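Local structure of cystathionine beta-lyase family protein, YNBB B.subtilis ortholog (Clostridium acetobutylicum, 3HVY) at residues N85-E90 against E227-D232; A235-G240 against G255-K260; L47-A52 against G293-P298; H181-T186 against F216-Y221. The protein is probably a pyridoxal phosphate-dependent carbon-sulfur lyase of the methionine gamma-lyase family, with a suggested part in aluminium resistance. One frame throughout, in Å; residues are numbered along the deposited sequence.

Contact 1. Residues N85-E90 against E227-D232. With NA (sodium ion), chain X; EDO (1,2-ethanediol), chain Z.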
loop_
_atom_site.group_PDB
_atom_site.type_symbol
_atom_site.label_atom_id
_atom_site.label_comp_id
_atom_site.label_asym_id
_atom_site.label_seq_id
_atom_site.Cartn_x
_atom_site.Cartn_y
_atom_site.Cartn_z
ATOM N N ASN D 85 12.640 -22.124 10.620
ATOM C CA ASN D 85 13.460 -23.100 9.892
ATOM C C ASN D 85 14.898 -22.566 9.688
ATOM O O ASN D 85 15.893 -23.251 9.990
ATOM C CB ASN D 85 12.828 -23.368 8.547
ATOM C CG ASN D 85 13.365 -24.630 7.876
ATOM O OD1 ASN D 85 14.338 -25.247 8.344
ATOM N ND2 ASN D 85 12.697 -25.051 6.801
ATOM N N ILE D 86 15.021 -21.326 9.231
ATOM C CA ILE D 86 16.337 -20.737 8.963
ATOM C C ILE D 86 17.190 -20.684 10.235
ATOM O O ILE D 86 18.385 -21.029 10.236
ATOM C CB ILE D 86 16.210 -19.321 8.354
ATOM C CG1 ILE D 86 15.648 -19.445 6.938
ATOM C CG2 ILE D 86 17.572 -18.577 8.371
ATOM C CD1 ILE D 86 15.123 -18.096 6.325
ATOM N N PHE D 87 16.563 -20.273 11.325
ATOM C CA PHE D 87 17.269 -20.125 12.588
ATOM C C PHE D 87 17.386 -21.428 13.390
ATOM O O PHE D 87 18.007 -21.461 14.441
ATOM C CB PHE D 87 16.587 -19.041 13.437
ATOM C CG PHE D 87 16.903 -17.640 12.993
ATOM C CD1 PHE D 87 18.142 -17.092 13.246
ATOM C CD2 PHE D 87 15.968 -16.874 12.319
ATOM C CE1 PHE D 87 18.453 -15.773 12.851
ATOM C CE2 PHE D 87 16.255 -15.595 11.914
ATOM C CZ PHE D 87 17.505 -15.026 12.193
ATOM N N ASN D 88 16.751 -22.474 12.891
ATOM C CA ASN D 88 16.682 -23.777 13.563
ATOM C C ASN D 88 16.098 -23.686 14.965
ATOM O O ASN D 88 16.641 -24.267 15.918
ATOM C CB ASN D 88 18.053 -24.460 13.525
ATOM C CG ASN D 88 18.475 -24.791 12.116
ATOM O OD1 ASN D 88 17.718 -25.423 11.385
ATOM N ND2 ASN D 88 19.673 -24.377 11.722
ATOM N N THR D 89 14.976 -22.965 15.063
ATOM C CA THR D 89 14.258 -22.772 16.318
ATOM C C THR D 89 12.886 -23.447 16.223
ATOM O O THR D 89 12.413 -23.757 15.125
ATOM C CB THR D 89 14.032 -21.277 16.607
ATOM O OG1 THR D 89 13.193 -20.680 15.586
ATOM C CG2 THR D 89 15.337 -20.564 16.737
ATOM N N GLU D 90 12.264 -23.695 17.358
ATOM C CA GLU D 90 10.880 -24.196 17.371
ATOM C C GLU D 90 9.918 -23.171 16.772
ATOM O O GLU D 90 9.024 -23.520 16.030
ATOM C CB GLU D 90 10.415 -24.473 18.790
ATOM C CG GLU D 90 11.122 -25.632 19.436
ATOM C CD GLU D 90 10.793 -25.777 20.914
ATOM O OE1 GLU D 90 10.107 -24.931 21.522
ATOM O OE2 GLU D 90 11.226 -26.782 21.465
ATOM N N GLU D 227 27.818 -18.477 8.927
ATOM C CA GLU D 227 26.992 -19.589 8.433
ATOM C C GLU D 227 26.039 -20.117 9.494
ATOM O O GLU D 227 25.131 -20.890 9.188
ATOM C CB GLU D 227 27.894 -20.692 7.832
ATOM C CG GLU D 227 28.704 -21.532 8.755
ATOM C CD GLU D 227 29.752 -20.783 9.626
ATOM O OE1 GLU D 227 30.226 -19.619 9.326
ATOM O OE2 GLU D 227 30.100 -21.417 10.649
ATOM N N LYS D 228 26.257 -19.704 10.748
ATOM C CA LYS D 228 25.391 -20.073 11.868
ATOM C C LYS D 228 24.891 -18.818 12.533
ATOM O O LYS D 228 25.461 -17.749 12.376
ATOM C CB LYS D 228 26.143 -20.877 12.931
ATOM C CG LYS D 228 26.592 -22.254 12.515
ATOM C CD LYS D 228 27.252 -23.045 13.691
ATOM N N GLU D 229 23.817 -18.981 13.285
ATOM C CA GLU D 229 23.218 -17.942 14.100
ATOM C C GLU D 229 23.294 -18.424 15.568
ATOM O O GLU D 229 23.654 -19.555 15.837
ATOM C CB GLU D 229 21.762 -17.730 13.652
ATOM C CG GLU D 229 21.617 -17.220 12.217
ATOM C CD GLU D 229 22.261 -15.873 11.994
ATOM O OE1 GLU D 229 22.297 -15.098 12.966
ATOM O OE2 GLU D 229 22.736 -15.582 10.839
ATOM N N PRO D 230 23.042 -17.539 16.524
ATOM C CA PRO D 230 23.179 -17.902 17.956
ATOM C C PRO D 230 22.271 -19.060 18.382
ATOM O O PRO D 230 22.603 -19.814 19.279
ATOM C CB PRO D 230 22.823 -16.616 18.656
ATOM C CG PRO D 230 23.116 -15.544 17.638
ATOM C CD PRO D 230 22.724 -16.123 16.336
ATOM N N THR D 231 21.136 -19.208 17.693
ATOM C CA THR D 231 20.178 -20.261 17.953
ATOM C C THR D 231 20.716 -21.642 17.555
ATOM O O THR D 231 20.185 -22.665 17.953
ATOM C CB THR D 231 18.857 -19.960 17.269
ATOM O OG1 THR D 231 19.089 -19.607 15.911
ATOM C CG2 THR D 231 18.159 -18.816 17.968
ATOM N N ASP D 232 21.767 -21.650 16.757
ATOM C CA ASP D 232 22.449 -22.880 16.354
ATOM C C ASP D 232 23.485 -23.294 17.405
ATOM O O ASP D 232 24.060 -24.370 17.307
ATOM C CB ASP D 232 23.187 -22.672 15.038
ATOM C CG ASP D 232 22.246 -22.417 13.864
ATOM O OD1 ASP D 232 21.365 -23.244 13.667
ATOM O OD2 ASP D 232 22.382 -21.407 13.127
HETATM NA NA NA X . 16.195 -25.544 9.698
HETATM C C1 EDO Z . 22.828 -23.936 9.149
HETATM O O1 EDO Z . 21.403 -24.238 9.159
HETATM C C2 EDO Z . 23.466 -23.719 10.507
HETATM O O2 EDO Z . 24.053 -24.951 10.989
HETATM O O HOH W 1 21.043 -20.908 10.703
HETATM O O HOH W 2 17.500 -23.347 18.384
HETATM O O HOH W 3 16.778 -27.720 8.861
HETATM O O HOH W 4 14.389 -26.334 11.468
#
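The side-chain nitrogen ND2 of N88 gives its hydrogens to two acceptors. N88 ND2 donates to D232 OD1 at 2.8 Å, nearly straight and close to the amide plane, on the lone pair facing the other carboxylate oxygen. A longer bond of 3.1 Å runs from N88 ND2 to O1 of a 1,2-ethanediol, probably from the crystallisation liquor. N88 follows helix 74-87 and, with positive phi, closes it in a Schellman motif. N88 OD1 and both oxygens of N85, O and OD1, bind a sodium ion at 2.3 Å each, and two waters complete the observed ligands. The N88 amide is therefore fixed at both ends, by metal and by carboxylate. D232 is held too: its OD2 accepts from E229 N with the lone pair away from OD1, and accepts from a water that also donates to I86 O. A second water joins N88 O to T231 O. Apolar contact flanks these bonds. E229 CG lies 3.5 Å from F87 CE1, while the E229 carboxylate is turned to R184, N219 and F224 N. T89 CG2 meets T231 CG2. Chi1 of 49° swings the T231 hydroxyl toward the last helical turn: T231 OG1 donates to a lone pair of F87 O, in the carbonyl plane, at 2.6 Å.

Contact 2. Residues A235-G240 against G255-K260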
loop_
_atom_site.group_PDB
_atom_site.type_symbol
_atom_site.label_atom_id
_atom_site.label_comp_id
_atom_site.label_asym_id
_atom_site.label_seq_id
_atom_site.Cartn_x
_atom_site.Cartn_y
_atom_site.Cartn_z
ATOM N N ALA D 235 21.310 -20.629 21.976
ATOM C CA ALA D 235 20.485 -19.527 22.371
ATOM C C ALA D 235 19.043 -20.031 22.454
ATOM O O ALA D 235 18.590 -20.759 21.558
ATOM C CB ALA D 235 20.599 -18.337 21.340
ATOM N N ASP D 236 18.321 -19.625 23.503
ATOM C CA ASP D 236 16.898 -19.955 23.677
ATOM C C ASP D 236 15.954 -19.019 22.947
ATOM O O ASP D 236 14.857 -19.388 22.594
ATOM C CB ASP D 236 16.539 -19.926 25.151
ATOM C CG ASP D 236 17.215 -21.045 25.934
ATOM O OD1 ASP D 236 17.142 -22.196 25.486
ATOM O OD2 ASP D 236 17.823 -20.752 26.985
ATOM N N ILE D 237 16.386 -17.789 22.746
ATOM C CA ILE D 237 15.597 -16.795 22.122
ATOM C C ILE D 237 16.513 -15.686 21.627
ATOM O O ILE D 237 17.522 -15.333 22.258
ATOM C CB ILE D 237 14.467 -16.289 23.073
ATOM C CG1 ILE D 237 13.554 -15.290 22.368
ATOM C CG2 ILE D 237 15.011 -15.801 24.421
ATOM C CD1 ILE D 237 12.282 -14.862 23.194
ATOM N N ILE D 238 16.176 -15.190 20.446
ATOM C CA ILE D 238 16.919 -14.089 19.809
ATOM C C ILE D 238 15.912 -13.054 19.292
ATOM O O ILE D 238 14.730 -13.354 19.173
ATOM C CB ILE D 238 17.836 -14.575 18.667
ATOM C CG1 ILE D 238 17.030 -15.109 17.468
ATOM C CG2 ILE D 238 18.812 -15.644 19.156
ATOM C CD1 ILE D 238 17.916 -15.456 16.255
ATOM N N ALA D 239 16.395 -11.842 19.006
ATOM C CA ALA D 239 15.569 -10.755 18.495
ATOM C C ALA D 239 16.406 -9.872 17.620
ATOM O O ALA D 239 17.655 -9.770 17.803
ATOM C CB ALA D 239 14.939 -9.911 19.622
ATOM N N GLY D 240 15.731 -9.231 16.667
ATOM C CA GLY D 240 16.385 -8.324 15.719
ATOM C C GLY D 240 15.437 -7.425 14.961
ATOM O O GLY D 240 14.234 -7.513 15.155
ATOM N N GLY D 255 10.308 -6.215 12.999
ATOM C CA GLY D 255 11.267 -6.923 13.840
ATOM C C GLY D 255 10.908 -8.401 13.904
ATOM O O GLY D 255 9.843 -8.814 13.420
ATOM N N TYR D 256 11.797 -9.184 14.516
ATOM C CA TYR D 256 11.582 -10.589 14.679
ATOM C C TYR D 256 12.026 -11.036 16.077
ATOM O O TYR D 256 12.880 -10.406 16.708
ATOM C CB TYR D 256 12.277 -11.392 13.574
ATOM C CG TYR D 256 13.792 -11.473 13.707
ATOM C CD1 TYR D 256 14.610 -10.511 13.128
ATOM C CD2 TYR D 256 14.392 -12.518 14.432
ATOM C CE1 TYR D 256 15.992 -10.570 13.289
ATOM C CE2 TYR D 256 15.779 -12.572 14.597
ATOM C CZ TYR D 256 16.570 -11.603 14.007
ATOM O OH TYR D 256 17.947 -11.611 14.128
ATOM N N ILE D 257 11.372 -12.095 16.546
ATOM C CA ILE D 257 11.752 -12.839 17.721
ATOM C C ILE D 257 11.732 -14.305 17.326
ATOM O O ILE D 257 10.836 -14.733 16.631
ATOM C CB ILE D 257 10.818 -12.607 18.900
ATOM C CG1 ILE D 257 10.844 -11.155 19.287
ATOM C CG2 ILE D 257 11.226 -13.587 20.112
ATOM C CD1 ILE D 257 9.922 -10.768 20.444
ATOM N N ALA D 258 12.758 -15.055 17.711
ATOM C CA ALA D 258 12.888 -16.457 17.337
ATOM C C ALA D 258 13.497 -17.243 18.483
ATOM O O ALA D 258 14.356 -16.759 19.224
ATOM C CB ALA D 258 13.743 -16.642 16.096
ATOM N N GLY D 259 13.064 -18.487 18.601
ATOM C CA GLY D 259 13.530 -19.353 19.680
ATOM C C GLY D 259 12.566 -20.464 20.058
ATOM O O GLY D 259 11.744 -20.916 19.254
ATOM N N LYS D 260 12.678 -20.914 21.300
ATOM C CA LYS D 260 11.797 -21.907 21.834
ATOM C C LYS D 260 10.390 -21.380 21.839
ATOM O O LYS D 260 10.174 -20.238 22.165
ATOM C CB LYS D 260 12.253 -22.315 23.263
ATOM C CG LYS D 260 13.654 -22.943 23.182
ATOM C CD LYS D 260 13.929 -24.065 24.084
ATOM C CE LYS D 260 15.320 -24.677 23.784
ATOM N NZ LYS D 260 15.289 -25.903 22.902
#
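The side chain of Y256 turns back over the neighbouring strand and lays its ring on the backbone of G240. Chi1 of 74° tucks CG over its own backbone, flanked by N and C, and this brings the ring across. From CB the chain reaches Y256 CG, 4.2 Å from G240 N. CD1 passes G240 O and C, and CD2 also faces G240 N. Y256 CE1 comes closest, 3.3 Å from G240 CA. On the other side of the ring, Y256 CE2 meets I238 CD1 at 4.0 Å, and this methyl lies at the ring edge, near its plane. CZ is near both N and CA of G240. G240 N sits over the centre of the Y256 ring, 3.6 Å above the plane. With no side chain on G240, the ring lies directly on its backbone. At the tip, OH bonds to E223 and N219. Strands 237-241 and 255-259 are antiparallel neighbours in the central mixed sheet of the PLP-dependent transferase fold. I238 with A258 and G240 with Y256 are hydrogen-bonded pairs, each with two N-H...O bonds. The shortest is I238 N to A258 O, 2.7 Å. On the face bearing I237, A239 and I257, I237 CD1 presses on I257 CG2 at a tight 3.5 Å. Helix 101-111 packs over this face. Beyond the strand pairs, K260 N, at the N-cap of the next helix, donates to D236 O at 3.0 Å. The aliphatic end of K260 passes D236: K260 CE lies 3.5 Å from D236 OD1. D236 OD2 is engaged by V215 N and R207.

Contact 3. Residues L47-A52 against G293-P298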
loop_
_atom_site.group_PDB
_atom_site.type_symbol
_atom_site.label_atom_id
_atom_site.label_comp_id
_atom_site.label_asym_id
_atom_site.label_seq_id
_atom_site.Cartn_x
_atom_site.Cartn_y
_atom_site.Cartn_z
ATOM N N LEU D 47 21.536 -20.718 0.055
ATOM C CA LEU D 47 20.961 -22.044 -0.020
ATOM C C LEU D 47 20.101 -22.365 1.194
ATOM O O LEU D 47 19.018 -22.887 1.081
ATOM C CB LEU D 47 22.080 -23.077 -0.144
ATOM C CG LEU D 47 21.641 -24.551 -0.185
ATOM C CD1 LEU D 47 20.687 -24.855 -1.396
ATOM C CD2 LEU D 47 22.886 -25.439 -0.236
ATOM N N LYS D 48 20.569 -22.025 2.384
ATOM C CA LYS D 48 19.749 -22.232 3.593
ATOM C C LYS D 48 18.356 -21.550 3.458
ATOM O O LYS D 48 17.313 -22.081 3.890
ATOM C CB LYS D 48 20.557 -21.645 4.763
ATOM C CG LYS D 48 19.866 -21.455 6.056
ATOM C CD LYS D 48 20.874 -21.322 7.245
ATOM C CE LYS D 48 21.693 -20.061 7.298
ATOM N NZ LYS D 48 22.459 -19.868 8.649
ATOM N N VAL D 49 18.343 -20.332 2.911
ATOM C CA VAL D 49 17.121 -19.580 2.801
ATOM C C VAL D 49 16.232 -20.187 1.712
ATOM O O VAL D 49 15.055 -20.397 1.937
ATOM C CB VAL D 49 17.381 -18.026 2.595
ATOM C CG1 VAL D 49 16.097 -17.317 2.311
ATOM C CG2 VAL D 49 18.030 -17.405 3.885
ATOM N N LEU D 50 16.796 -20.493 0.558
ATOM C CA LEU D 50 16.042 -21.092 -0.514
ATOM C C LEU D 50 15.368 -22.380 -0.015
ATOM O O LEU D 50 14.168 -22.628 -0.263
ATOM C CB LEU D 50 16.986 -21.401 -1.678
ATOM C CG LEU D 50 16.381 -22.102 -2.888
ATOM C CD1 LEU D 50 15.212 -21.244 -3.459
ATOM C CD2 LEU D 50 17.466 -22.429 -3.948
ATOM N N LYS D 51 16.106 -23.228 0.682
ATOM C CA LYS D 51 15.499 -24.479 1.170
ATOM C C LYS D 51 14.317 -24.213 2.112
ATOM O O LYS D 51 13.324 -24.919 2.089
ATOM C CB LYS D 51 16.502 -25.332 1.943
ATOM C CG LYS D 51 17.603 -25.964 1.137
ATOM C CD LYS D 51 18.309 -27.075 1.929
ATOM C CE LYS D 51 18.760 -26.647 3.316
ATOM N NZ LYS D 51 19.531 -27.723 4.026
ATOM N N ALA D 52 14.468 -23.238 3.002
ATOM C CA ALA D 52 13.410 -22.877 3.948
ATOM C C ALA D 52 12.120 -22.439 3.158
ATOM O O ALA D 52 10.985 -22.874 3.463
ATOM C CB ALA D 52 13.908 -21.794 4.895
ATOM N N GLY D 293 12.678 -9.622 0.679
ATOM C CA GLY D 293 13.749 -9.099 1.444
ATOM C C GLY D 293 14.557 -10.180 2.116
ATOM O O GLY D 293 15.814 -10.127 2.124
ATOM N N LEU D 294 13.872 -11.142 2.709
ATOM C CA LEU D 294 14.551 -12.319 3.268
ATOM C C LEU D 294 15.403 -13.099 2.239
ATOM O O LEU D 294 16.545 -13.494 2.507
ATOM C CB LEU D 294 13.526 -13.228 3.951
ATOM C CG LEU D 294 13.999 -14.534 4.571
ATOM C CD1 LEU D 294 14.956 -14.233 5.658
ATOM C CD2 LEU D 294 12.863 -15.405 5.065
ATOM N N PHE D 295 14.853 -13.306 1.056
ATOM C CA PHE D 295 15.564 -13.995 0.011
ATOM C C PHE D 295 16.839 -13.289 -0.410
ATOM O O PHE D 295 17.867 -13.948 -0.645
ATOM C CB PHE D 295 14.657 -14.239 -1.179
ATOM C CG PHE D 295 15.239 -15.177 -2.148
ATOM C CD1 PHE D 295 15.337 -16.520 -1.833
ATOM C CD2 PHE D 295 15.737 -14.727 -3.342
ATOM C CE1 PHE D 295 15.901 -17.412 -2.707
ATOM C CE2 PHE D 295 16.301 -15.590 -4.228
ATOM C CZ PHE D 295 16.408 -16.965 -3.894
HETATM N N MSE D 296 16.787 -11.959 -0.480
HETATM C CA MSE D 296 17.942 -11.162 -0.857
HETATM C C MSE D 296 18.884 -10.856 0.337
HETATM O O MSE D 296 19.959 -10.297 0.138
HETATM C CB MSE D 296 17.458 -9.824 -1.440
HETATM C CG MSE D 296 16.612 -9.889 -2.703
HETATM SE SE MSE D 296 15.877 -8.078 -3.045
HETATM C CE MSE D 296 17.490 -7.039 -2.594
ATOM N N ALA D 297 18.482 -11.199 1.559
ATOM C CA ALA D 297 19.263 -10.846 2.745
ATOM C C ALA D 297 20.689 -11.450 2.858
ATOM O O ALA D 297 21.628 -10.745 3.298
ATOM C CB ALA D 297 18.473 -11.063 4.007
ATOM N N PRO D 298 20.842 -12.752 2.561
ATOM C CA PRO D 298 22.197 -13.312 2.597
ATOM C C PRO D 298 23.156 -12.579 1.679
ATOM O O PRO D 298 24.324 -12.441 1.983
ATOM C CB PRO D 298 21.991 -14.755 2.071
ATOM C CG PRO D 298 20.610 -15.117 2.498
ATOM C CD PRO D 298 19.841 -13.799 2.225
#
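V49 points between two long helices, and its methyl CG2 meets the ring of P298. Helices 18-55 and 287-317 run nearly antiparallel here, at 158°, with the axes of the two short segments 9.1 Å apart. The side chains that meet are apolar. The tightest point is V49 CG2 to P298 CG, 3.7 Å. Chi1 of 173° sends the other methyl of V49 to the preceding turn of the opposite helix, where V49 CG1 is 3.9 Å from L294 O and 4.2 Å from L294 CG. P298 also marks a kink, because its nitrogen has no hydrogen to give to the turn before. The packing is looser toward L50 and F295. This side is buried by the second subunit rather than left to solvent: H413 of that subunit meets the F295 ring edge-to-face, and A355 and P357 of it pack on L50 and F295. K51, on the outer side of its helix, bonds to S9 of the same second subunit. Within the chain, the side chains of L50 and F295 lie alongside each other and point the same way, and they touch through a single close carbon pair, L50 CD1 to F295 CE1 at 4.0 Å.

Contact 4. Residues H181-T186 against F216-Y221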
loop_
_atom_site.group_PDB
_atom_site.type_symbol
_atom_site.label_atom_id
_atom_site.label_comp_id
_atom_site.label_asym_id
_atom_site.label_seq_id
_atom_site.Cartn_x
_atom_site.Cartn_y
_atom_site.Cartn_z
ATOM N N HIS D 181 21.267 -12.167 29.225
ATOM C CA HIS D 181 21.274 -11.337 28.040
ATOM C C HIS D 181 22.690 -11.196 27.469
ATOM O O HIS D 181 23.605 -10.758 28.166
ATOM C CB HIS D 181 20.656 -9.992 28.417
ATOM C CG HIS D 181 20.979 -8.878 27.465
ATOM N ND1 HIS D 181 21.707 -7.778 27.852
ATOM C CD2 HIS D 181 20.705 -8.708 26.153
ATOM C CE1 HIS D 181 21.851 -6.969 26.814
ATOM N NE2 HIS D 181 21.281 -7.530 25.762
ATOM N N ILE D 182 22.864 -11.663 26.230
ATOM C CA ILE D 182 24.115 -11.526 25.488
ATOM C C ILE D 182 23.827 -10.547 24.338
ATOM O O ILE D 182 22.851 -10.686 23.636
ATOM C CB ILE D 182 24.589 -12.864 24.918
ATOM C CG1 ILE D 182 24.818 -13.864 26.074
ATOM C CG2 ILE D 182 25.848 -12.688 24.024
ATOM C CD1 ILE D 182 25.207 -15.298 25.644
ATOM N N GLN D 183 24.666 -9.542 24.180
ATOM C CA GLN D 183 24.614 -8.653 22.983
ATOM C C GLN D 183 25.711 -9.113 21.977
ATOM O O GLN D 183 26.900 -9.095 22.290
ATOM C CB GLN D 183 24.873 -7.242 23.449
ATOM C CG GLN D 183 24.696 -6.180 22.405
ATOM C CD GLN D 183 24.776 -4.796 23.008
ATOM O OE1 GLN D 183 24.029 -4.469 23.944
ATOM N NE2 GLN D 183 25.674 -3.955 22.466
ATOM N N ARG D 184 25.313 -9.524 20.780
ATOM C CA ARG D 184 26.268 -9.998 19.775
ATOM C C ARG D 184 27.139 -8.857 19.227
ATOM O O ARG D 184 28.370 -8.935 19.231
ATOM C CB ARG D 184 25.513 -10.698 18.650
ATOM C CG ARG D 184 26.381 -11.190 17.517
ATOM C CD ARG D 184 25.527 -12.038 16.529
ATOM N NE ARG D 184 26.326 -12.485 15.417
ATOM C CZ ARG D 184 25.861 -13.225 14.408
ATOM N NH1 ARG D 184 24.583 -13.599 14.360
ATOM N NH2 ARG D 184 26.673 -13.564 13.435
ATOM N N SER D 185 26.487 -7.794 18.760
ATOM C CA SER D 185 27.181 -6.628 18.219
ATOM C C SER D 185 27.604 -5.636 19.318
ATOM O O SER D 185 26.798 -5.252 20.161
ATOM C CB SER D 185 26.268 -5.940 17.196
ATOM O OG SER D 185 26.916 -4.865 16.572
ATOM N N THR D 186 28.872 -5.235 19.329
ATOM C CA THR D 186 29.352 -4.247 20.293
ATOM C C THR D 186 28.604 -2.945 20.024
ATOM O O THR D 186 28.205 -2.650 18.890
ATOM C CB THR D 186 30.861 -3.937 20.040
ATOM O OG1 THR D 186 31.613 -5.153 20.113
ATOM C CG2 THR D 186 31.423 -2.850 20.977
ATOM N N PHE D 216 19.205 -15.381 26.107
ATOM C CA PHE D 216 18.737 -14.426 25.119
ATOM C C PHE D 216 19.899 -13.739 24.434
ATOM O O PHE D 216 20.825 -13.245 25.115
ATOM C CB PHE D 216 17.836 -13.353 25.760
ATOM C CG PHE D 216 17.489 -12.234 24.811
ATOM C CD1 PHE D 216 16.646 -12.454 23.718
ATOM C CD2 PHE D 216 17.988 -10.981 24.995
ATOM C CE1 PHE D 216 16.352 -11.403 22.824
ATOM C CE2 PHE D 216 17.679 -9.968 24.110
ATOM C CZ PHE D 216 16.876 -10.202 23.023
ATOM N N VAL D 217 19.892 -13.745 23.095
ATOM C CA VAL D 217 20.905 -12.955 22.309
ATOM C C VAL D 217 20.251 -11.880 21.407
ATOM O O VAL D 217 19.418 -12.186 20.569
ATOM C CB VAL D 217 21.773 -13.873 21.441
ATOM C CG1 VAL D 217 22.948 -13.131 20.732
ATOM C CG2 VAL D 217 22.314 -15.024 22.304
ATOM N N ASP D 218 20.617 -10.626 21.636
ATOM C CA ASP D 218 20.296 -9.507 20.751
ATOM C C ASP D 218 21.115 -9.755 19.498
ATOM O O ASP D 218 22.348 -9.657 19.540
ATOM C CB ASP D 218 20.714 -8.221 21.447
ATOM C CG ASP D 218 20.622 -6.994 20.553
ATOM O OD1 ASP D 218 20.331 -7.162 19.344
ATOM O OD2 ASP D 218 20.892 -5.858 21.070
ATOM N N ASN D 219 20.448 -10.142 18.403
ATOM C CA ASN D 219 21.156 -10.586 17.184
ATOM C C ASN D 219 21.297 -9.477 16.140
ATOM O O ASN D 219 21.656 -9.747 15.012
ATOM C CB ASN D 219 20.393 -11.746 16.551
ATOM C CG ASN D 219 21.274 -12.629 15.743
ATOM O OD1 ASN D 219 22.447 -12.810 16.092
ATOM N ND2 ASN D 219 20.734 -13.194 14.623
ATOM N N CYS D 220 20.925 -8.252 16.499
ATOM C CA CYS D 220 21.015 -7.154 15.558
ATOM C C CYS D 220 22.381 -7.024 14.861
ATOM O O CYS D 220 23.397 -7.022 15.513
ATOM C CB CYS D 220 20.687 -5.832 16.258
ATOM S SG CYS D 220 18.909 -5.579 16.580
ATOM N N TYR D 221 22.327 -6.875 13.548
ATOM C CA TYR D 221 23.456 -6.676 12.641
ATOM C C TYR D 221 24.220 -7.934 12.320
ATOM O O TYR D 221 25.164 -7.920 11.520
ATOM C CB TYR D 221 24.451 -5.691 13.184
ATOM C CG TYR D 221 23.963 -4.250 13.270
ATOM C CD1 TYR D 221 23.710 -3.545 12.125
ATOM C CD2 TYR D 221 23.835 -3.587 14.483
ATOM C CE1 TYR D 221 23.352 -2.235 12.149
ATOM C CE2 TYR D 221 23.442 -2.221 14.511
ATOM C CZ TYR D 221 23.225 -1.577 13.327
ATOM O OH TYR D 221 22.841 -0.254 13.261
HETATM O O HOH W 5 21.406 -5.691 23.684
HETATM O O HOH W 6 23.671 -7.474 18.261
#
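Strands 177-183 and 214-218 are the parallel strands of a beta-alpha-beta unit, joined through helix 196-207, and their C-terminal ends lead into the cofactor site. I182 makes two backbone bonds to strand 214-218: I182 N donates to F216 O at 2.8 Å, and I182 O accepts from D218 N. R184 N continues the pattern to D218 O. On one face, the H181 and F216 rings meet rim to rim, H181 CD2 to F216 CD2 at 3.7 Å, with planes 23° apart. Further along this face a water lies in the plane of the H181 ring, 2.8 Å from H181 NE2. It donates to Q183 OE1 and to D218 OD2, and so ties three side chains together. H181 ND1 is bonded to S121. D218 OD2 also bonds to N1 of the pyridoxal phosphate-lysine at position 244. D218 OD1 accepts from C220 N in an Asx turn, which helps fix the carboxylate. Beyond the strands, R184 runs extended beside N219, and R184 NH1 donates to N219 OD1 at 2.9 Å, in the guanidinium plane. A second water bridges S185 N, D218 O and C220 O. An aspartate at a strand end, bonded to the pyridine nitrogen, is the hallmark of the cofactor site in fold-type I PLP enzymes.

Contacts 2 and 4 belong to one sheet. Strands 214-218 and 237-241 are neighbours in it, bonded by V217 N to I237 O at 3.0 Å and N219 N to A239 O at 2.9 Å. Contact 4 holds the cofactor partner D218. The sodium ion sits on contact 1, whose centre is about 14 Å from that of contact 4. Contact 1 lies about 9 Å from contact 2, centre to centre, and packs F87 and T231 on I238. It reaches contact 4 through E229 OE1, which meets R184 NH1 at 3.1 Å and N219 ND2 at 3.0 Å. Contact 3 adjoins contact 1: I86 packs on A52 and L294, and K48 NZ bonds to E227 O. Contacts 3 and 4 do not touch; their centres are about 21 Å apart.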